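Local coordinates for ethanolamine utilization protein EutJ (Carboxydothermus hydrogenoformans Z-2901, PDB 3H1Q) that binds ATP in an actin-like ATPase fold and probably serves in ethanolamine utilization, at residues A[14-18]-A[19-23]; A[33-37]-A[38-42]; A[74-77]-A[78-82]. All coordinates share one frame; numbering follows the deposited sequence.

Interaction 1. Residues A[14-18]-A[19-23]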
ATOM      1  N   ASN A  14      -8.889   6.060   6.723  1.00 30.02           N
ATOM      2  CA  ASN A  14      -9.322   6.613   5.456  1.00 30.67           C
ATOM      3  C   ASN A  14      -9.924   8.022   5.588  1.00 31.36           C
ATOM      4  O   ASN A  14      -9.681   8.905   4.746  1.00 30.55           O
ATOM      5  CB  ASN A  14     -10.315   5.718   4.747  1.00 30.41           C
ATOM      6  CG  ASN A  14     -10.709   6.286   3.435  1.00 29.68           C
ATOM      7  OD1 ASN A  14      -9.867   6.392   2.571  1.00 33.14           O
ATOM      8  ND2 ASN A  14     -11.973   6.702   3.274  1.00 27.09           N
ATOM      9  N   ASP A  15     -10.726   8.205   6.639  1.00 31.81           N
ATOM     10  CA  ASP A  15     -11.271   9.493   6.935  1.00 32.37           C
ATOM     11  C   ASP A  15     -10.249  10.507   7.427  1.00 31.07           C
ATOM     12  O   ASP A  15     -10.275  11.658   6.988  1.00 30.22           O
ATOM     13  CB  ASP A  15     -12.429   9.361   7.893  1.00 33.46           C
ATOM     14  CG  ASP A  15     -13.730   9.174   7.159  1.00 40.01           C
ATOM     15  OD1 ASP A  15     -13.971   9.888   6.149  1.00 47.24           O
ATOM     16  OD2 ASP A  15     -14.530   8.302   7.566  1.00 47.40           O
ATOM     17  N   LEU A  16      -9.366  10.092   8.331  1.00 30.08           N
ATOM     18  CA  LEU A  16      -8.362  11.008   8.842  1.00 30.32           C
ATOM     19  C   LEU A  16      -7.670  11.612   7.627  1.00 30.69           C
ATOM     20  O   LEU A  16      -7.549  12.851   7.532  1.00 30.49           O
ATOM     21  CB  LEU A  16      -7.369  10.324   9.796  1.00 30.02           C
ATOM     22  CG  LEU A  16      -7.988   9.721  11.077  1.00 30.95           C
ATOM     23  CD1 LEU A  16      -6.939   9.162  12.010  1.00 32.63           C
ATOM     24  CD2 LEU A  16      -8.883  10.695  11.893  1.00 30.56           C
ATOM     25  N   ILE A  17      -7.294  10.747   6.675  1.00 30.27           N
ATOM     26  CA  ILE A  17      -6.675  11.196   5.449  1.00 30.67           C
ATOM     27  C   ILE A  17      -7.595  12.071   4.629  1.00 31.75           C
ATOM     28  O   ILE A  17      -7.360  13.252   4.506  1.00 32.89           O
ATOM     29  CB  ILE A  17      -6.174  10.049   4.613  1.00 30.65           C
ATOM     30  CG1 ILE A  17      -4.917   9.455   5.265  1.00 30.82           C
ATOM     31  CG2 ILE A  17      -5.865  10.549   3.237  1.00 28.74           C
ATOM     32  CD1 ILE A  17      -4.772   7.979   5.126  1.00 30.17           C
ATOM     33  N   VAL A  18      -8.667  11.506   4.103  1.00 32.82           N
ATOM     34  CA  VAL A  18      -9.572  12.236   3.229  1.00 33.55           C
ATOM     35  C   VAL A  18     -10.274  13.483   3.833  1.00 34.55           C
ATOM     36  O   VAL A  18     -10.345  14.521   3.195  1.00 34.78           O
ATOM     37  CB  VAL A  18     -10.613  11.290   2.613  1.00 33.34           C
ATOM     38  CG1 VAL A  18     -11.507  12.052   1.672  1.00 34.45           C
ATOM     39  CG2 VAL A  18      -9.939  10.153   1.885  1.00 31.47           C
ATOM     40  N   ARG A  19     -10.818  13.398   5.039  1.00 35.89           N
ATOM     41  CA  ARG A  19     -11.520  14.571   5.581  1.00 36.30           C
ATOM     42  C   ARG A  19     -10.556  15.460   6.354  1.00 36.49           C
ATOM     43  O   ARG A  19     -10.974  16.412   7.011  1.00 35.97           O
ATOM     44  CB  ARG A  19     -12.674  14.174   6.480  1.00 36.39           C
ATOM     45  CG  ARG A  19     -13.477  13.064   6.001  1.00 37.96           C
ATOM     46  CD  ARG A  19     -14.355  13.460   4.897  1.00 43.10           C
ATOM     47  NE  ARG A  19     -14.796  12.238   4.227  1.00 50.68           N
ATOM     48  CZ  ARG A  19     -15.618  12.173   3.176  1.00 54.27           C
ATOM     49  NH1 ARG A  19     -16.141  13.272   2.617  1.00 56.17           N
ATOM     50  NH2 ARG A  19     -15.925  10.981   2.680  1.00 56.82           N
ATOM     51  N   GLU A  20      -9.263  15.126   6.272  1.00 37.00           N
ATOM     52  CA  GLU A  20      -8.193  15.863   6.965  1.00 36.89           C
ATOM     53  C   GLU A  20      -8.578  16.260   8.384  1.00 35.42           C
ATOM     54  O   GLU A  20      -8.772  17.435   8.654  1.00 35.00           O
ATOM     55  CB  GLU A  20      -7.800  17.102   6.159  1.00 37.44           C
ATOM     56  CG  GLU A  20      -7.315  16.795   4.745  1.00 42.15           C
ATOM     57  CD  GLU A  20      -6.935  18.046   3.949  1.00 48.09           C
ATOM     58  OE1 GLU A  20      -7.238  19.166   4.424  1.00 51.09           O
ATOM     59  OE2 GLU A  20      -6.328  17.910   2.855  1.00 49.67           O
ATOM     60  N   ILE A  21      -8.747  15.280   9.268  1.00 33.99           N
ATOM     61  CA  ILE A  21      -8.911  15.567  10.679  1.00 32.90           C
ATOM     62  C   ILE A  21      -8.044  14.578  11.397  1.00 32.59           C
ATOM     63  O   ILE A  21      -7.526  13.655  10.768  1.00 32.73           O
ATOM     64  CB  ILE A  21     -10.387  15.435  11.188  1.00 33.12           C
ATOM     65  CG1 ILE A  21     -10.762  13.945  11.390  1.00 33.95           C
ATOM     66  CG2 ILE A  21     -11.366  16.314  10.357  1.00 30.76           C
ATOM     67  CD1 ILE A  21     -12.189  13.513  11.026  1.00 34.02           C
ATOM     68  N   VAL A  22      -7.900  14.768  12.705  1.00 32.28           N
ATOM     69  CA  VAL A  22      -7.123  13.878  13.569  1.00 32.25           C
ATOM     70  C   VAL A  22      -7.940  13.198  14.683  1.00 32.77           C
ATOM     71  O   VAL A  22      -9.057  13.615  14.998  1.00 33.34           O
ATOM     72  CB  VAL A  22      -5.985  14.632  14.243  1.00 31.84           C
ATOM     73  CG1 VAL A  22      -5.036  15.153  13.200  1.00 32.74           C
ATOM     74  CG2 VAL A  22      -6.528  15.748  15.064  1.00 29.79           C
ATOM     75  N   ASN A  23      -7.344  12.168  15.276  1.00 32.61           N
ATOM     76  CA  ASN A  23      -7.932  11.394  16.335  1.00 32.89           C
ATOM     77  C   ASN A  23      -7.188  11.782  17.585  1.00 33.06           C
ATOM     78  O   ASN A  23      -6.107  11.294  17.813  1.00 32.86           O
ATOM     79  CB  ASN A  23      -7.743   9.894  16.037  1.00 33.13           C
ATOM     80  CG  ASN A  23      -8.409   8.956  17.061  1.00 31.91           C
ATOM     81  OD1 ASN A  23      -8.960   9.376  18.073  1.00 32.33           O
ATOM     82  ND2 ASN A  23      -8.338   7.664  16.781  1.00 29.88           N
TER
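D15 and R19, one helical turn apart, send their side chains obliquely across each other, and the carboxylate meets NE in a salt bridge. OD1 of D15 lies at the edge of the guanidinium group, close to its plane, and accepts the N-H of R19 NE at 3.1 Å with an angle of 156° at the hydrogen. The N-H approaches nearly in line with the C-O bond of that oxygen, yet the carboxylate and guanidinium planes are 48° apart, so the groups do not pair flat. The arginine chain bends at its CB-CG bond (chi2 -75°), which brings NE to OD1. V18 runs alongside R19 in the same direction, and its CG1 lies over one guanidinium face, offset toward the rim. The backbone holds the same pair of residues, R19 N donating to D15 O at 2.7 Å. Just beyond, helix 3-18 ends in a Schellman motif with E20, at positive phi, as its C-prime residue: E20 N reaches I17 O (3.2 Å) from above the carbonyl plane, whereas I21 N meets L16 O (3.2 Å) in plane, on a lone pair. E20 OE2 forms a salt bridge with K83. The turn also brings I21 across L16 at about a right angle, with CG1 of I21 3.8 Å from CD2 of L16. The other leucine branch, CD1, faces CB of N23 at 4.2 Å, while L16 also packs on P51. N23 is fastened to strand 51-58, its ND2 bonded to P51 O and its backbone paired with V52, which carries the chain leaving the helix alongside the edge of the sheet.

Interaction 2. Residues A[33-37]-A[38-42]. With ATP (adenosine-5'-triphosphate), chain C.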
ATOM      1  N   VAL A  33       6.306   6.328   7.110  1.00 39.67           N
ATOM      2  CA  VAL A  33       6.194   6.830   5.774  1.00 40.71           C
ATOM      3  C   VAL A  33       6.273   5.643   4.827  1.00 41.88           C
ATOM      4  O   VAL A  33       7.112   4.746   5.010  1.00 41.90           O
ATOM      5  CB  VAL A  33       7.273   7.859   5.486  1.00 40.69           C
ATOM      6  CG1 VAL A  33       7.152   8.393   4.032  1.00 40.43           C
ATOM      7  CG2 VAL A  33       7.174   8.997   6.491  1.00 39.57           C
ATOM      8  N   ASP A  34       5.356   5.626   3.860  1.00 42.83           N
ATOM      9  CA  ASP A  34       5.326   4.617   2.829  1.00 43.83           C
ATOM     10  C   ASP A  34       5.682   5.245   1.508  1.00 43.50           C
ATOM     11  O   ASP A  34       4.906   6.047   0.946  1.00 43.20           O
ATOM     12  CB  ASP A  34       3.944   3.986   2.739  1.00 44.85           C
ATOM     13  CG  ASP A  34       3.882   2.838   1.712  1.00 49.93           C
ATOM     14  OD1 ASP A  34       4.066   1.670   2.148  1.00 54.71           O
ATOM     15  OD2 ASP A  34       3.661   3.088   0.477  1.00 54.81           O
ATOM     16  N   LEU A  35       6.855   4.880   1.001  1.00 43.47           N
ATOM     17  CA  LEU A  35       7.263   5.359  -0.315  1.00 43.86           C
ATOM     18  C   LEU A  35       6.678   4.451  -1.413  1.00 44.44           C
ATOM     19  O   LEU A  35       6.459   3.253  -1.190  1.00 45.93           O
ATOM     20  CB  LEU A  35       8.783   5.520  -0.387  1.00 43.70           C
ATOM     21  CG  LEU A  35       9.355   6.535   0.623  1.00 42.60           C
ATOM     22  CD1 LEU A  35      10.854   6.641   0.521  1.00 41.70           C
ATOM     23  CD2 LEU A  35       8.723   7.918   0.449  1.00 42.19           C
ATOM     24  N   GLY A  36       6.356   4.997  -2.577  1.00 43.79           N
ATOM     25  CA  GLY A  36       5.601   4.181  -3.514  1.00 42.45           C
ATOM     26  C   GLY A  36       5.535   4.661  -4.941  1.00 42.04           C
ATOM     27  O   GLY A  36       5.849   5.831  -5.284  1.00 42.56           O
ATOM     28  N   THR A  37       5.114   3.729  -5.772  1.00 40.22           N
ATOM     29  CA  THR A  37       4.979   3.916  -7.188  1.00 39.20           C
ATOM     30  C   THR A  37       3.906   4.913  -7.568  1.00 38.36           C
ATOM     31  O   THR A  37       4.035   5.623  -8.569  1.00 38.62           O
ATOM     32  CB  THR A  37       4.528   2.617  -7.764  1.00 39.39           C
ATOM     33  OG1 THR A  37       5.289   1.578  -7.140  1.00 39.97           O
ATOM     34  CG2 THR A  37       4.701   2.613  -9.253  1.00 40.79           C
ATOM     35  N   ALA A  38       2.810   4.943  -6.818  1.00 37.23           N
ATOM     36  CA  ALA A  38       1.713   5.751  -7.281  1.00 35.55           C
ATOM     37  C   ALA A  38       1.367   6.770  -6.265  1.00 34.76           C
ATOM     38  O   ALA A  38       0.707   7.751  -6.609  1.00 35.40           O
ATOM     39  CB  ALA A  38       0.541   4.919  -7.626  1.00 35.71           C
ATOM     40  N   ASP A  39       1.836   6.562  -5.028  1.00 33.21           N
ATOM     41  CA  ASP A  39       1.523   7.479  -3.913  1.00 31.82           C
ATOM     42  C   ASP A  39       2.518   7.455  -2.745  1.00 31.18           C
ATOM     43  O   ASP A  39       3.242   6.472  -2.529  1.00 31.19           O
ATOM     44  CB  ASP A  39       0.116   7.189  -3.367  1.00 31.53           C
ATOM     45  CG  ASP A  39      -0.097   5.712  -3.054  1.00 32.09           C
ATOM     46  OD1 ASP A  39       0.490   5.154  -2.059  1.00 28.68           O
ATOM     47  OD2 ASP A  39      -0.855   5.099  -3.856  1.00 33.76           O
ATOM     48  N   ILE A  40       2.533   8.545  -1.983  1.00 30.39           N
ATOM     49  CA  ILE A  40       3.284   8.611  -0.754  1.00 30.24           C
ATOM     50  C   ILE A  40       2.259   8.841   0.340  1.00 30.51           C
ATOM     51  O   ILE A  40       1.305   9.641   0.185  1.00 30.16           O
ATOM     52  CB  ILE A  40       4.309   9.764  -0.787  1.00 30.64           C
ATOM     53  CG1 ILE A  40       5.397   9.467  -1.810  1.00 31.03           C
ATOM     54  CG2 ILE A  40       4.942  10.013   0.611  1.00 31.06           C
ATOM     55  CD1 ILE A  40       6.375  10.603  -2.014  1.00 34.30           C
ATOM     56  N   VAL A  41       2.439   8.109   1.432  1.00 30.52           N
ATOM     57  CA  VAL A  41       1.508   8.141   2.519  1.00 31.33           C
ATOM     58  C   VAL A  41       2.321   8.337   3.785  1.00 33.01           C
ATOM     59  O   VAL A  41       3.379   7.694   3.980  1.00 34.02           O
ATOM     60  CB  VAL A  41       0.657   6.827   2.620  1.00 31.08           C
ATOM     61  CG1 VAL A  41      -0.275   6.845   3.880  1.00 30.04           C
ATOM     62  CG2 VAL A  41      -0.151   6.609   1.341  1.00 28.96           C
ATOM     63  N   LEU A  42       1.819   9.220   4.646  1.00 33.36           N
ATOM     64  CA  LEU A  42       2.380   9.407   5.955  1.00 33.46           C
ATOM     65  C   LEU A  42       1.253   9.092   6.915  1.00 33.50           C
ATOM     66  O   LEU A  42       0.131   9.568   6.712  1.00 33.82           O
ATOM     67  CB  LEU A  42       2.813  10.859   6.117  1.00 33.95           C
ATOM     68  CG  LEU A  42       2.956  11.342   7.557  1.00 35.00           C
ATOM     69  CD1 LEU A  42       4.358  11.062   8.035  1.00 35.62           C
ATOM     70  CD2 LEU A  42       2.671  12.798   7.604  1.00 38.00           C
TER
HETATM   71  PG  ATP C 301       2.751   0.438  -2.474  1.00 69.41           P
HETATM   72  O1G ATP C 301       1.855   1.381  -1.685  1.00 69.91           O
HETATM   73  O2G ATP C 301       2.073  -0.839  -2.891  1.00 71.40           O
HETATM   74  O3G ATP C 301       4.065   0.116  -1.771  1.00 69.72           O
HETATM   75  PB  ATP C 301       2.073   2.301  -4.445  1.00 64.16           P
HETATM   76  O1B ATP C 301       2.432   2.774  -5.811  1.00 64.68           O
HETATM   77  O2B ATP C 301       1.874   3.373  -3.409  1.00 66.77           O
HETATM   78  O3B ATP C 301       3.051   1.155  -3.891  1.00 64.61           O
HETATM   79  PA  ATP C 301      -0.698   1.446  -3.855  1.00 57.17           P
HETATM   80  O1A ATP C 301      -0.860   2.700  -3.046  1.00 56.29           O
HETATM   81  O2A ATP C 301      -0.758   0.120  -3.141  1.00 55.29           O
HETATM   82  O3A ATP C 301       0.723   1.426  -4.636  1.00 63.50           O
HETATM   83  O5' ATP C 301      -1.693   1.485  -5.111  1.00 56.68           O
HETATM   84  C5' ATP C 301      -1.717   2.492  -6.107  1.00 58.21           C
HETATM   85  C4' ATP C 301      -2.658   1.940  -7.156  1.00 62.29           C
HETATM   86  O4' ATP C 301      -3.935   1.697  -6.556  1.00 65.86           O
HETATM   87  C3' ATP C 301      -2.900   2.936  -8.265  1.00 65.06           C
HETATM   88  O3' ATP C 301      -2.804   2.305  -9.547  1.00 68.18           O
HETATM   89  C2' ATP C 301      -4.335   3.360  -8.103  1.00 66.13           C
HETATM   90  O2' ATP C 301      -4.947   3.618  -9.361  1.00 63.00           O
HETATM   91  C1' ATP C 301      -4.987   2.195  -7.379  1.00 69.17           C
HETATM   92  N9  ATP C 301      -6.235   2.765  -6.766  1.00 75.57           N
HETATM   93  C8  ATP C 301      -6.342   3.715  -5.810  1.00 76.49           C
HETATM   94  N7  ATP C 301      -7.641   4.046  -5.569  1.00 77.74           N
HETATM   95  C5  ATP C 301      -8.411   3.314  -6.392  1.00 79.11           C
HETATM   96  C6  ATP C 301      -9.865   3.149  -6.666  1.00 79.60           C
HETATM   97  N6  ATP C 301     -10.802   3.852  -5.989  1.00 79.02           N
HETATM   98  N1  ATP C 301     -10.239   2.258  -7.622  1.00 80.16           N
HETATM   99  C2  ATP C 301      -9.355   1.528  -8.325  1.00 79.77           C
HETATM  100  N3  ATP C 301      -8.023   1.614  -8.123  1.00 80.58           N
HETATM  101  C4  ATP C 301      -7.487   2.476  -7.189  1.00 79.28           C
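With its CG swung anti to the backbone N (chi1 159°), L42 brings CD1 aslant onto CG2 of V33 at 3.8 Å. D39 instead holds its CG between the backbone N and the carbonyl carbon (chi1 51°), which places its carboxylate beside the ATP phosphates. L42 and D39 lie on strand 39-45, which forms a hairpin with strand 30-34; the turn between them is the first phosphate-binding loop of the actin-like ATPase fold. V33 and L42 form a non-hydrogen-bonded antiparallel pair; D34 and V41 form the hydrogen-bonded one. D34 N donates to V41 O at 2.9 Å, and V41 N donates back to D34 O at 3.3 Å. On the face with V33, I40 CG1 lies 4.3 Å from L35 CD2, and I40 and L42 pack against helix 70-87. The opposite face carries two acids toward the nucleotide: D34, its OD2 3.3 Å from O1G of ATP, and D39, near the alpha and beta phosphates. An alanine in place of D39 would lack the carboxylate and would probably open a gap beside these two phosphates. The turn at G36-A38 lies beside the beta phosphate, whose O1B is placed with less certainty. E190, K193 and G235 also hydrogen-bond the ATP, while D34 OD2 and D39 OD1 stand 4.6 Å apart.

Interaction 3. Residues A[74-77]-A[78-82]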
ATOM      1  N   ILE A  74      11.211  14.307  -1.106  1.00 37.42           N
ATOM      2  CA  ILE A  74      11.419  15.095   0.111  1.00 36.75           C
ATOM      3  C   ILE A  74      10.428  16.235   0.197  1.00 37.34           C
ATOM      4  O   ILE A  74       9.793  16.450   1.248  1.00 36.69           O
ATOM      5  CB  ILE A  74      12.858  15.571   0.192  1.00 36.70           C
ATOM      6  CG1 ILE A  74      13.769  14.368   0.446  1.00 36.29           C
ATOM      7  CG2 ILE A  74      13.044  16.626   1.280  1.00 36.77           C
ATOM      8  CD1 ILE A  74      15.237  14.691   0.437  1.00 34.10           C
ATOM      9  N   GLN A  75      10.255  16.931  -0.923  1.00 38.03           N
ATOM     10  CA  GLN A  75       9.165  17.896  -1.034  1.00 39.80           C
ATOM     11  C   GLN A  75       7.817  17.335  -0.560  1.00 40.11           C
ATOM     12  O   GLN A  75       7.136  17.986   0.262  1.00 40.49           O
ATOM     13  CB  GLN A  75       9.011  18.377  -2.465  1.00 40.18           C
ATOM     14  CG  GLN A  75       9.595  19.738  -2.748  1.00 43.09           C
ATOM     15  CD  GLN A  75      10.464  19.714  -4.005  1.00 47.36           C
ATOM     16  OE1 GLN A  75      11.429  18.944  -4.083  1.00 49.10           O
ATOM     17  NE2 GLN A  75      10.117  20.538  -4.999  1.00 47.56           N
ATOM     18  N   ILE A  76       7.437  16.152  -1.089  1.00 40.05           N
ATOM     19  CA  ILE A  76       6.165  15.476  -0.737  1.00 39.46           C
ATOM     20  C   ILE A  76       6.159  15.100   0.745  1.00 38.87           C
ATOM     21  O   ILE A  76       5.285  15.555   1.494  1.00 38.94           O
ATOM     22  CB  ILE A  76       5.837  14.216  -1.626  1.00 39.88           C
ATOM     23  CG1 ILE A  76       5.745  14.558  -3.129  1.00 39.70           C
ATOM     24  CG2 ILE A  76       4.551  13.513  -1.141  1.00 39.69           C
ATOM     25  CD1 ILE A  76       4.678  15.587  -3.483  1.00 40.04           C
ATOM     26  N   VAL A  77       7.122  14.306   1.194  1.00 37.73           N
ATOM     27  CA  VAL A  77       7.148  14.003   2.620  1.00 37.43           C
ATOM     28  C   VAL A  77       7.095  15.285   3.447  1.00 38.83           C
ATOM     29  O   VAL A  77       6.308  15.401   4.386  1.00 38.87           O
ATOM     30  CB  VAL A  77       8.359  13.224   3.011  1.00 36.84           C
ATOM     31  CG1 VAL A  77       8.394  13.020   4.521  1.00 33.30           C
ATOM     32  CG2 VAL A  77       8.352  11.920   2.260  1.00 36.20           C
ATOM     33  N   ARG A  78       7.914  16.272   3.085  1.00 40.01           N
ATOM     34  CA  ARG A  78       7.863  17.534   3.801  1.00 40.06           C
ATOM     35  C   ARG A  78       6.461  18.108   3.820  1.00 40.42           C
ATOM     36  O   ARG A  78       5.973  18.464   4.886  1.00 40.57           O
ATOM     37  CB  ARG A  78       8.900  18.515   3.291  1.00 39.55           C
ATOM     38  CG  ARG A  78      10.211  18.223   3.947  1.00 40.28           C
ATOM     39  CD  ARG A  78      11.323  19.110   3.473  1.00 41.96           C
ATOM     40  NE  ARG A  78      11.027  20.528   3.663  1.00 42.91           N
ATOM     41  CZ  ARG A  78      11.445  21.257   4.688  1.00 44.07           C
ATOM     42  NH1 ARG A  78      12.183  20.705   5.652  1.00 44.27           N
ATOM     43  NH2 ARG A  78      11.105  22.543   4.750  1.00 45.91           N
ATOM     44  N   GLU A  79       5.786  18.157   2.674  1.00 40.94           N
ATOM     45  CA  GLU A  79       4.478  18.823   2.647  1.00 42.21           C
ATOM     46  C   GLU A  79       3.412  18.048   3.463  1.00 41.41           C
ATOM     47  O   GLU A  79       2.529  18.653   4.099  1.00 40.94           O
ATOM     48  CB  GLU A  79       4.033  19.191   1.214  1.00 42.81           C
ATOM     49  CG  GLU A  79       3.375  18.094   0.377  1.00 48.98           C
ATOM     50  CD  GLU A  79       3.533  18.328  -1.167  1.00 58.68           C
ATOM     51  OE1 GLU A  79       4.700  18.364  -1.690  1.00 60.44           O
ATOM     52  OE2 GLU A  79       2.477  18.466  -1.860  1.00 61.21           O
ATOM     53  N   LEU A  80       3.556  16.717   3.473  1.00 40.32           N
ATOM     54  CA  LEU A  80       2.706  15.842   4.257  1.00 38.92           C
ATOM     55  C   LEU A  80       2.940  16.079   5.741  1.00 38.45           C
ATOM     56  O   LEU A  80       1.987  16.405   6.465  1.00 38.95           O
ATOM     57  CB  LEU A  80       2.936  14.372   3.898  1.00 38.77           C
ATOM     58  CG  LEU A  80       2.693  13.957   2.448  1.00 38.35           C
ATOM     59  CD1 LEU A  80       2.948  12.504   2.318  1.00 37.77           C
ATOM     60  CD2 LEU A  80       1.289  14.295   1.945  1.00 37.37           C
ATOM     61  N   LYS A  81       4.194  15.944   6.185  1.00 37.18           N
ATOM     62  CA  LYS A  81       4.555  16.205   7.575  1.00 36.17           C
ATOM     63  C   LYS A  81       3.960  17.501   8.072  1.00 36.08           C
ATOM     64  O   LYS A  81       3.511  17.585   9.215  1.00 36.69           O
ATOM     65  CB  LYS A  81       6.052  16.284   7.750  1.00 35.78           C
ATOM     66  CG  LYS A  81       6.486  16.217   9.185  1.00 34.90           C
ATOM     67  CD  LYS A  81       7.966  15.932   9.285  1.00 35.97           C
ATOM     68  CE  LYS A  81       8.747  17.173   9.674  1.00 37.02           C
ATOM     69  NZ  LYS A  81       8.739  17.377  11.142  1.00 37.99           N
ATOM     70  N   ALA A  82       3.928  18.509   7.216  1.00 35.46           N
ATOM     71  CA  ALA A  82       3.437  19.796   7.648  1.00 35.33           C
ATOM     72  C   ALA A  82       1.939  19.798   7.717  1.00 35.47           C
ATOM     73  O   ALA A  82       1.372  20.430   8.586  1.00 35.56           O
ATOM     74  CB  ALA A  82       3.913  20.873   6.740  1.00 35.13           C
TER
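R78 N donates to I74 O at 2.6 Å, the shortest of four successive i to i+4 backbone bonds that bind this part of helix 70-87. The helix is amphipathic and lies against the five-stranded sheet, with I76 and L80 turned to the strands and R78 to the solvent. The bonds E79 N to Q75 O, L80 N to I76 O (2.9 Å) and K81 N to V77 O (2.8 Å) continue the ladder. I76 and L80, one turn apart, meet at a slant, CG2 of the isoleucine touching CD1 of the leucine at 3.9 Å; each then continues into the sheet, I76 on I40 and K57, L80 on I40, L42 and A55. E79 runs alongside I76 in the same direction. Its chi1 of 82° sets CG between the backbone N and the carbonyl carbon and folds the chain back along the helix, so that the carboxylate carbon CD lies 3.8 Å from CD1 of I76, while OE2 goes on to a salt bridge with K57 of strand 51-58. K81 is held in like manner outside the segment, its NZ bound to E85 and to L92 O. V77 is buried and, like I74, touches V114 of helix 110-117, which covers this side. The aliphatic part of R78 passes aslant I74 before the chain bends at chi3, and CD of the arginine rests 3.7 Å from CG2 of the isoleucine.

In the fold
Interactions 2 and 3 meet directly: CD1 of I40 lies 3.5 Å from CG2 of I76, and CG2 of I40 lies 3.6 Å from CD1 of L80, so the helix rests on the face of the hairpin turned from the ATP phosphates. Their centres are 11 Å apart, and the side chain of I76 is about 11 Å from the nucleotide. Interaction 1 stands apart at the surface, its centre about 17 Å from each of the other two, with nearest atoms about 5 Å from residues 33-42 and about 8 Å from residues 74-82. Its V18 side chain still comes within about 10 Å of ATP. Of the three, the hairpin alone touches the ligand.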